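Local coordinates for protein alpha-rhamnosidase (PDB 6I60) that probably hydrolyses terminal non-reducing alpha-L-rhamnose residues from alpha-L-rhamnosides, at residues A[171-176]-A[294-299]; A[361-366]-A[440-445]. One frame throughout, in Å; residues are numbered along the deposited sequence.

Both contacts join antiparallel strands in the beta-rich part of this enzyme, and they follow one another along the chain: interaction 1 (171-176 with 294-299) closes before interaction 2 (361-366 with 440-445) opens. Their centres lie about 24 Å apart and their nearest atoms about 15 Å. Interaction 1 relies on interlocking side chains without hydrogen bonds across it, whereas interaction 2 has paired backbones. Their centres lie about 27 and about 35 Å from the centre of the chain, on the same side of it. The observed ethoxyethoxyethanol pocket of Y656, E659 and L660 belongs instead to the helical glycosidase domain; a triethylene glycol, probably from the crystallisation liquor, lies about 4 Å from the L296 side chain.

Interaction 1: A[171-176]-A[294-299]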
ATOM      1  N   TYR A 171      14.738 -23.698   3.347  1.00 72.51           N
ATOM      2  CA  TYR A 171      15.273 -22.419   2.888  1.00 68.11           C
ATOM      3  C   TYR A 171      16.630 -22.657   2.240  1.00 67.34           C
ATOM      4  O   TYR A 171      17.599 -22.998   2.924  1.00 70.09           O
ATOM      5  CB  TYR A 171      15.383 -21.422   4.044  1.00 65.40           C
ATOM      6  CG  TYR A 171      14.102 -21.264   4.834  1.00 66.54           C
ATOM      7  CD1 TYR A 171      13.168 -20.294   4.494  1.00 66.81           C
ATOM      8  CD2 TYR A 171      13.825 -22.088   5.916  1.00 70.05           C
ATOM      9  CE1 TYR A 171      11.993 -20.147   5.213  1.00 62.62           C
ATOM     10  CE2 TYR A 171      12.654 -21.950   6.639  1.00 73.18           C
ATOM     11  CZ  TYR A 171      11.743 -20.979   6.285  1.00 71.26           C
ATOM     12  OH  TYR A 171      10.578 -20.840   7.004  1.00 79.94           O
ATOM     13  N   THR A 172      16.696 -22.479   0.922  1.00 65.95           N
ATOM     14  CA  THR A 172      17.941 -22.574   0.169  1.00 63.69           C
ATOM     15  C   THR A 172      18.477 -21.160  -0.024  1.00 64.15           C
ATOM     16  O   THR A 172      17.944 -20.391  -0.831  1.00 66.21           O
ATOM     17  CB  THR A 172      17.723 -23.267  -1.175  1.00 59.62           C
ATOM     18  OG1 THR A 172      16.722 -24.283  -1.037  1.00 66.30           O
ATOM     19  CG2 THR A 172      19.014 -23.902  -1.660  1.00 66.65           C
ATOM     20  N   ILE A 173      19.525 -20.817   0.718  1.00 61.14           N
ATOM     21  CA  ILE A 173      20.089 -19.471   0.721  1.00 60.90           C
ATOM     22  C   ILE A 173      21.390 -19.507  -0.067  1.00 64.71           C
ATOM     23  O   ILE A 173      22.377 -20.111   0.372  1.00 67.18           O
ATOM     24  CB  ILE A 173      20.320 -18.953   2.147  1.00 63.39           C
ATOM     25  CG1 ILE A 173      18.986 -18.787   2.880  1.00 64.30           C
ATOM     26  CG2 ILE A 173      21.083 -17.636   2.115  1.00 56.98           C
ATOM     27  CD1 ILE A 173      18.956 -19.438   4.247  1.00 58.01           C
ATOM     28  N   ALA A 174      21.397 -18.859  -1.230  1.00 63.42           N
ATOM     29  CA  ALA A 174      22.603 -18.716  -2.027  1.00 58.82           C
ATOM     30  C   ALA A 174      23.443 -17.552  -1.506  1.00 58.16           C
ATOM     31  O   ALA A 174      23.051 -16.826  -0.588  1.00 60.09           O
ATOM     32  CB  ALA A 174      22.249 -18.522  -3.500  1.00 55.66           C
ATOM     33  N   TYR A 175      24.615 -17.367  -2.101  1.00 60.62           N
ATOM     34  CA  TYR A 175      25.511 -16.292  -1.708  1.00 51.62           C
ATOM     35  C   TYR A 175      25.135 -15.016  -2.461  1.00 57.74           C
ATOM     36  O   TYR A 175      24.083 -14.929  -3.098  1.00 62.40           O
ATOM     37  CB  TYR A 175      26.962 -16.693  -1.960  1.00 58.52           C
ATOM     38  CG  TYR A 175      27.602 -17.463  -0.828  1.00 61.06           C
ATOM     39  CD1 TYR A 175      26.910 -18.467  -0.162  1.00 59.48           C
ATOM     40  CD2 TYR A 175      28.905 -17.192  -0.432  1.00 64.53           C
ATOM     41  CE1 TYR A 175      27.496 -19.175   0.869  1.00 58.47           C
ATOM     42  CE2 TYR A 175      29.499 -17.895   0.597  1.00 65.19           C
ATOM     43  CZ  TYR A 175      28.791 -18.885   1.244  1.00 61.24           C
ATOM     44  OH  TYR A 175      29.382 -19.585   2.268  1.00 54.90           O
ATOM     45  N   ALA A 176      26.001 -14.007  -2.395  1.00 58.18           N
ATOM     46  CA  ALA A 176      25.758 -12.730  -3.057  1.00 60.30           C
ATOM     47  C   ALA A 176      26.789 -12.515  -4.155  1.00 55.17           C
ATOM     48  O   ALA A 176      27.904 -12.049  -3.874  1.00 57.19           O
ATOM     49  CB  ALA A 176      25.798 -11.579  -2.048  1.00 56.07           C
ATOM     50  N   ILE A 294      29.534 -10.263   1.345  1.00 55.44           N
ATOM     51  CA  ILE A 294      28.260 -10.828   1.779  1.00 56.61           C
ATOM     52  C   ILE A 294      28.231 -12.315   1.457  1.00 62.17           C
ATOM     53  O   ILE A 294      28.449 -12.721   0.308  1.00 61.22           O
ATOM     54  CB  ILE A 294      27.083 -10.095   1.118  1.00 54.79           C
ATOM     55  CG1 ILE A 294      27.043  -8.635   1.570  1.00 59.29           C
ATOM     56  CG2 ILE A 294      25.771 -10.779   1.464  1.00 55.36           C
ATOM     57  CD1 ILE A 294      27.332  -7.650   0.467  1.00 60.51           C
ATOM     58  N   THR A 295      27.962 -13.135   2.474  1.00 66.28           N
ATOM     59  CA  THR A 295      27.803 -14.571   2.275  1.00 63.53           C
ATOM     60  C   THR A 295      26.325 -14.911   2.136  1.00 59.93           C
ATOM     61  O   THR A 295      25.720 -14.657   1.090  1.00 58.96           O
ATOM     62  CB  THR A 295      28.424 -15.361   3.430  1.00 60.43           C
ATOM     63  OG1 THR A 295      27.690 -15.114   4.634  1.00 59.16           O
ATOM     64  CG2 THR A 295      29.878 -14.954   3.632  1.00 67.41           C
ATOM     65  N   LEU A 296      25.733 -15.475   3.185  1.00 56.70           N
ATOM     66  CA  LEU A 296      24.321 -15.821   3.157  1.00 58.82           C
ATOM     67  C   LEU A 296      23.460 -14.575   3.319  1.00 64.68           C
ATOM     68  O   LEU A 296      23.794 -13.665   4.083  1.00 67.55           O
ATOM     69  CB  LEU A 296      23.996 -16.827   4.261  1.00 61.60           C
ATOM     70  CG  LEU A 296      24.816 -18.116   4.258  1.00 62.08           C
ATOM     71  CD1 LEU A 296      24.448 -18.981   5.453  1.00 62.69           C
ATOM     72  CD2 LEU A 296      24.604 -18.872   2.960  1.00 63.02           C
ATOM     73  N   ASN A 297      22.347 -14.537   2.589  1.00 63.86           N
ATOM     74  CA  ASN A 297      21.405 -13.430   2.683  1.00 59.07           C
ATOM     75  C   ASN A 297      19.997 -13.971   2.490  1.00 59.52           C
ATOM     76  O   ASN A 297      19.737 -14.707   1.533  1.00 60.94           O
ATOM     77  CB  ASN A 297      21.719 -12.338   1.651  1.00 58.87           C
ATOM     78  CG  ASN A 297      21.621 -12.834   0.218  1.00 59.91           C
ATOM     79  OD1 ASN A 297      20.674 -12.510  -0.498  1.00 63.54           O
ATOM     80  ND2 ASN A 297      22.605 -13.618  -0.207  1.00 54.64           N
ATOM     81  N   SER A 298      19.099 -13.617   3.406  1.00 56.42           N
ATOM     82  CA  SER A 298      17.726 -14.097   3.359  1.00 56.47           C
ATOM     83  C   SER A 298      16.821 -13.063   4.007  1.00 55.03           C
ATOM     84  O   SER A 298      17.195 -12.442   5.005  1.00 59.39           O
ATOM     85  CB  SER A 298      17.579 -15.447   4.069  1.00 56.00           C
ATOM     86  OG  SER A 298      16.354 -16.071   3.728  1.00 68.76           O
ATOM     87  N   LEU A 299      15.629 -12.882   3.434  1.00 53.25           N
ATOM     88  CA  LEU A 299      14.675 -11.935   4.002  1.00 49.83           C
ATOM     89  C   LEU A 299      14.213 -12.366   5.388  1.00 51.20           C
ATOM     90  O   LEU A 299      13.922 -11.515   6.235  1.00 51.88           O
ATOM     91  CB  LEU A 299      13.472 -11.776   3.072  1.00 56.04           C
ATOM     92  CG  LEU A 299      13.746 -11.213   1.678  1.00 56.66           C
ATOM     93  CD1 LEU A 299      12.503 -11.306   0.806  1.00 53.72           C
ATOM     94  CD2 LEU A 299      14.233  -9.779   1.771  1.00 52.28           C
TER
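I173 and Y175 press onto residues 295-298 where strands 171-184 and 288-298, the latter in the alpha-L-rhamnosidase N-terminal domain, run antiparallel but splay apart, here at 145°. Their axes come no nearer than 5.9 Å and no hydrogen bond spans the gap, so side chains fill it. The branched I173 is the main bump: CG2, anti to the backbone N, lodges against the backbone of N297, 3.7 Å from L296 CB, while CG1 rests 3.8 Å from S298 CB. A beta-branched residue suits this hollow because its two arms touch neighbouring positions at once.

Y175 forms the second bump. It lies alongside T295, both pointing the same way, with one ring face laid on the threonine; T295 CB stands 4.3 Å from the Y175 ring centroid, 23° off the normal, a CH-pi contact. L296 reaches back with its end, and CD2 meets Y175 CE1 obliquely at 3.6 Å. The ring also meets that of Y291. With Y175 cut back to an alanine, T295 would probably lose its aromatic cover and a gap open beside L296 CD2. At the base of the side chain, Y175 CA makes a CA-H...O contact with T295 O. Further along, A176 is small enough to let the strand draw close to I294, its CB 3.6 Å from I294 CG2.

The polar N297 fits this seam because N251 serves both strands: its backbone N bonds N297 OD1, and its side-chain ND2 bonds A174 O. N297 is thereby tied to N251, just after strand 242-250, rather than to the facing strand; its ND2 lies 3.3 Å from A174 O, at an angle too poor for a hydrogen bond.

Interaction 2: A[361-366]-A[440-445]; sequences PGTYVY and EILGYP
Y364 and I441 form a hydrogen-bonded antiparallel pair between strands 363-366 and 440-442, whose axes approach to 4.8 Å at 158°. The pair belongs to the concanavalin-like domain, where the strands continue into a larger array: 355-357 flanks the first strand and 388-394 the second. Y364 N donates to I441 O at 3.2 Å, and I441 N donates in return to Y364 O at 3.0 Å. Both bonds are close to straight; I441 N meets Y364 O nearly in line with the C=O bond, whereas Y364 N is tilted 23° from the carbonyl plane of I441. Next along, V365 and E440 make a non-hydrogen-bonded pair with CA atoms 4.5 Å apart.

On the face that carries V365 and E440, T363 crosses the glutamate obliquely. Its CG2, anti to the backbone N, lies 3.6 Å from E440 CG, so the methyl branch packs on the aliphatic stem of an extended acid. This division suits glutamate: its methylenes serve the apolar contact while the buried carboxylate is met farther out, by a weak hydrogen bond between OE1 and Y405 OH and a long, weak ion pair between OE2 and R390. The other branch of T363, OG1, faces the end of L442, which folds back toward the first strand.

At the end of the second strand G443 has backbone angles at which a side chain would be jammed against the preceding carbonyl, and G362, just before T363, also has a positive phi, so glycine suits both turns. On the other face Y364 packs on V447 and P448, and I441, which also touches I389, extends CG1 and CD1 diagonally across the pair to Y366, whose hydroxyl is fixed by a hydrogen bond with T449 O. The isoleucine methyl CD1 comes obliquely to this ring, 3.5 Å from Y366 CE1.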
ATOM      1  N   PRO A 361      26.100 -10.302  30.650  1.00 69.84           N
ATOM      2  CA  PRO A 361      27.393  -9.673  30.343  1.00 75.25           C
ATOM      3  C   PRO A 361      27.751  -9.791  28.867  1.00 65.63           C
ATOM      4  O   PRO A 361      27.599 -10.848  28.251  1.00 64.63           O
ATOM      5  CB  PRO A 361      28.379 -10.446  31.226  1.00 76.19           C
ATOM      6  CG  PRO A 361      27.546 -10.971  32.350  1.00 67.10           C
ATOM      7  CD  PRO A 361      26.208 -11.283  31.744  1.00 63.78           C
ATOM      8  N   GLY A 362      28.230  -8.681  28.302  1.00 59.72           N
ATOM      9  CA  GLY A 362      28.549  -8.610  26.894  1.00 63.49           C
ATOM     10  C   GLY A 362      27.361  -8.440  25.975  1.00 61.51           C
ATOM     11  O   GLY A 362      27.553  -8.124  24.793  1.00 61.65           O
ATOM     12  N   THR A 363      26.144  -8.632  26.473  1.00 62.80           N
ATOM     13  CA  THR A 363      24.926  -8.492  25.687  1.00 57.06           C
ATOM     14  C   THR A 363      24.295  -7.139  26.000  1.00 62.16           C
ATOM     15  O   THR A 363      24.022  -6.834  27.165  1.00 61.68           O
ATOM     16  CB  THR A 363      23.949  -9.625  25.998  1.00 60.71           C
ATOM     17  OG1 THR A 363      24.598 -10.889  25.802  1.00 63.56           O
ATOM     18  CG2 THR A 363      22.722  -9.542  25.104  1.00 55.92           C
ATOM     19  N   TYR A 364      24.067  -6.335  24.963  1.00 61.28           N
ATOM     20  CA  TYR A 364      23.487  -5.007  25.108  1.00 57.82           C
ATOM     21  C   TYR A 364      22.217  -4.914  24.274  1.00 61.56           C
ATOM     22  O   TYR A 364      22.224  -5.247  23.083  1.00 49.93           O
ATOM     23  CB  TYR A 364      24.492  -3.926  24.699  1.00 54.87           C
ATOM     24  CG  TYR A 364      25.685  -3.875  25.623  1.00 58.15           C
ATOM     25  CD1 TYR A 364      26.816  -4.641  25.369  1.00 56.14           C
ATOM     26  CD2 TYR A 364      25.671  -3.083  26.763  1.00 59.69           C
ATOM     27  CE1 TYR A 364      27.906  -4.609  26.220  1.00 61.64           C
ATOM     28  CE2 TYR A 364      26.755  -3.043  27.620  1.00 59.55           C
ATOM     29  CZ  TYR A 364      27.870  -3.809  27.344  1.00 62.07           C
ATOM     30  OH  TYR A 364      28.948  -3.771  28.196  1.00 57.84           O
ATOM     31  N   VAL A 365      21.133  -4.464  24.902  1.00 59.99           N
ATOM     32  CA  VAL A 365      19.807  -4.438  24.295  1.00 50.96           C
ATOM     33  C   VAL A 365      19.380  -2.991  24.100  1.00 52.66           C
ATOM     34  O   VAL A 365      19.501  -2.171  25.020  1.00 51.32           O
ATOM     35  CB  VAL A 365      18.785  -5.194  25.157  1.00 52.69           C
ATOM     36  CG1 VAL A 365      17.377  -4.904  24.673  1.00 49.44           C
ATOM     37  CG2 VAL A 365      19.075  -6.686  25.139  1.00 52.71           C
ATOM     38  N   TYR A 366      18.868  -2.682  22.912  1.00 53.86           N
ATOM     39  CA  TYR A 366      18.362  -1.359  22.584  1.00 51.72           C
ATOM     40  C   TYR A 366      16.848  -1.399  22.433  1.00 47.93           C
ATOM     41  O   TYR A 366      16.278  -2.393  21.978  1.00 50.81           O
ATOM     42  CB  TYR A 366      18.990  -0.833  21.292  1.00 48.00           C
ATOM     43  CG  TYR A 366      20.416  -0.365  21.449  1.00 56.78           C
ATOM     44  CD1 TYR A 366      21.468  -1.272  21.446  1.00 55.26           C
ATOM     45  CD2 TYR A 366      20.712   0.981  21.601  1.00 57.40           C
ATOM     46  CE1 TYR A 366      22.775  -0.848  21.589  1.00 56.92           C
ATOM     47  CE2 TYR A 366      22.014   1.414  21.743  1.00 60.46           C
ATOM     48  CZ  TYR A 366      23.042   0.496  21.735  1.00 59.68           C
ATOM     49  OH  TYR A 366      24.340   0.922  21.877  1.00 60.22           O
ATOM     50  N   GLU A 440      19.242  -6.635  19.970  1.00 52.32           N
ATOM     51  CA  GLU A 440      20.282  -7.203  20.818  1.00 53.77           C
ATOM     52  C   GLU A 440      21.573  -7.315  20.020  1.00 51.50           C
ATOM     53  O   GLU A 440      21.566  -7.824  18.895  1.00 54.29           O
ATOM     54  CB  GLU A 440      19.868  -8.575  21.354  1.00 54.19           C
ATOM     55  CG  GLU A 440      21.017  -9.372  21.944  1.00 55.13           C
ATOM     56  CD  GLU A 440      20.677 -10.834  22.129  1.00 56.50           C
ATOM     57  OE1 GLU A 440      19.766 -11.134  22.930  1.00 60.54           O
ATOM     58  OE2 GLU A 440      21.321 -11.684  21.477  1.00 62.30           O
ATOM     59  N   ILE A 441      22.672  -6.841  20.597  1.00 53.76           N
ATOM     60  CA  ILE A 441      23.983  -6.876  19.955  1.00 54.10           C
ATOM     61  C   ILE A 441      24.952  -7.592  20.881  1.00 53.99           C
ATOM     62  O   ILE A 441      25.143  -7.178  22.032  1.00 56.88           O
ATOM     63  CB  ILE A 441      24.495  -5.468  19.613  1.00 56.13           C
ATOM     64  CG1 ILE A 441      23.484  -4.736  18.732  1.00 57.74           C
ATOM     65  CG2 ILE A 441      25.854  -5.546  18.927  1.00 52.96           C
ATOM     66  CD1 ILE A 441      23.277  -3.302  19.128  1.00 60.37           C
ATOM     67  N   LEU A 442      25.564  -8.661  20.381  1.00 53.38           N
ATOM     68  CA  LEU A 442      26.568  -9.414  21.117  1.00 52.45           C
ATOM     69  C   LEU A 442      27.886  -9.336  20.367  1.00 53.20           C
ATOM     70  O   LEU A 442      27.921  -9.514  19.145  1.00 56.55           O
ATOM     71  CB  LEU A 442      26.143 -10.874  21.300  1.00 56.90           C
ATOM     72  CG  LEU A 442      27.153 -11.768  22.025  1.00 68.53           C
ATOM     73  CD1 LEU A 442      26.761 -11.950  23.486  1.00 71.70           C
ATOM     74  CD2 LEU A 442      27.296 -13.116  21.328  1.00 67.46           C
ATOM     75  N   GLY A 443      28.963  -9.062  21.094  1.00 64.17           N
ATOM     76  CA  GLY A 443      30.283  -8.989  20.507  1.00 53.75           C
ATOM     77  C   GLY A 443      30.769  -7.602  20.155  1.00 55.03           C
ATOM     78  O   GLY A 443      31.749  -7.485  19.409  1.00 66.18           O
ATOM     79  N   TYR A 444      30.125  -6.556  20.658  1.00 56.50           N
ATOM     80  CA  TYR A 444      30.569  -5.205  20.361  1.00 58.30           C
ATOM     81  C   TYR A 444      31.918  -4.936  21.024  1.00 62.49           C
ATOM     82  O   TYR A 444      32.146  -5.355  22.164  1.00 61.22           O
ATOM     83  CB  TYR A 444      29.538  -4.185  20.842  1.00 54.92           C
ATOM     84  CG  TYR A 444      29.797  -2.781  20.356  1.00 56.12           C
ATOM     85  CD1 TYR A 444      30.494  -1.873  21.140  1.00 56.46           C
ATOM     86  CD2 TYR A 444      29.350  -2.364  19.109  1.00 51.52           C
ATOM     87  CE1 TYR A 444      30.736  -0.590  20.700  1.00 52.91           C
ATOM     88  CE2 TYR A 444      29.587  -1.083  18.659  1.00 54.34           C
ATOM     89  CZ  TYR A 444      30.280  -0.199  19.460  1.00 57.36           C
ATOM     90  OH  TYR A 444      30.521   1.081  19.021  1.00 69.08           O
ATOM     91  N   PRO A 445      32.838  -4.249  20.336  1.00 63.43           N
ATOM     92  CA  PRO A 445      34.135  -3.932  20.952  1.00 57.01           C
ATOM     93  C   PRO A 445      34.004  -2.920  22.079  1.00 58.76           C
ATOM     94  O   PRO A 445      34.358  -1.748  21.915  1.00 61.81           O
ATOM     95  CB  PRO A 445      34.951  -3.369  19.782  1.00 58.72           C
ATOM     96  CG  PRO A 445      33.929  -2.847  18.827  1.00 60.34           C
ATOM     97  CD  PRO A 445      32.750  -3.772  18.946  1.00 63.13           C
TER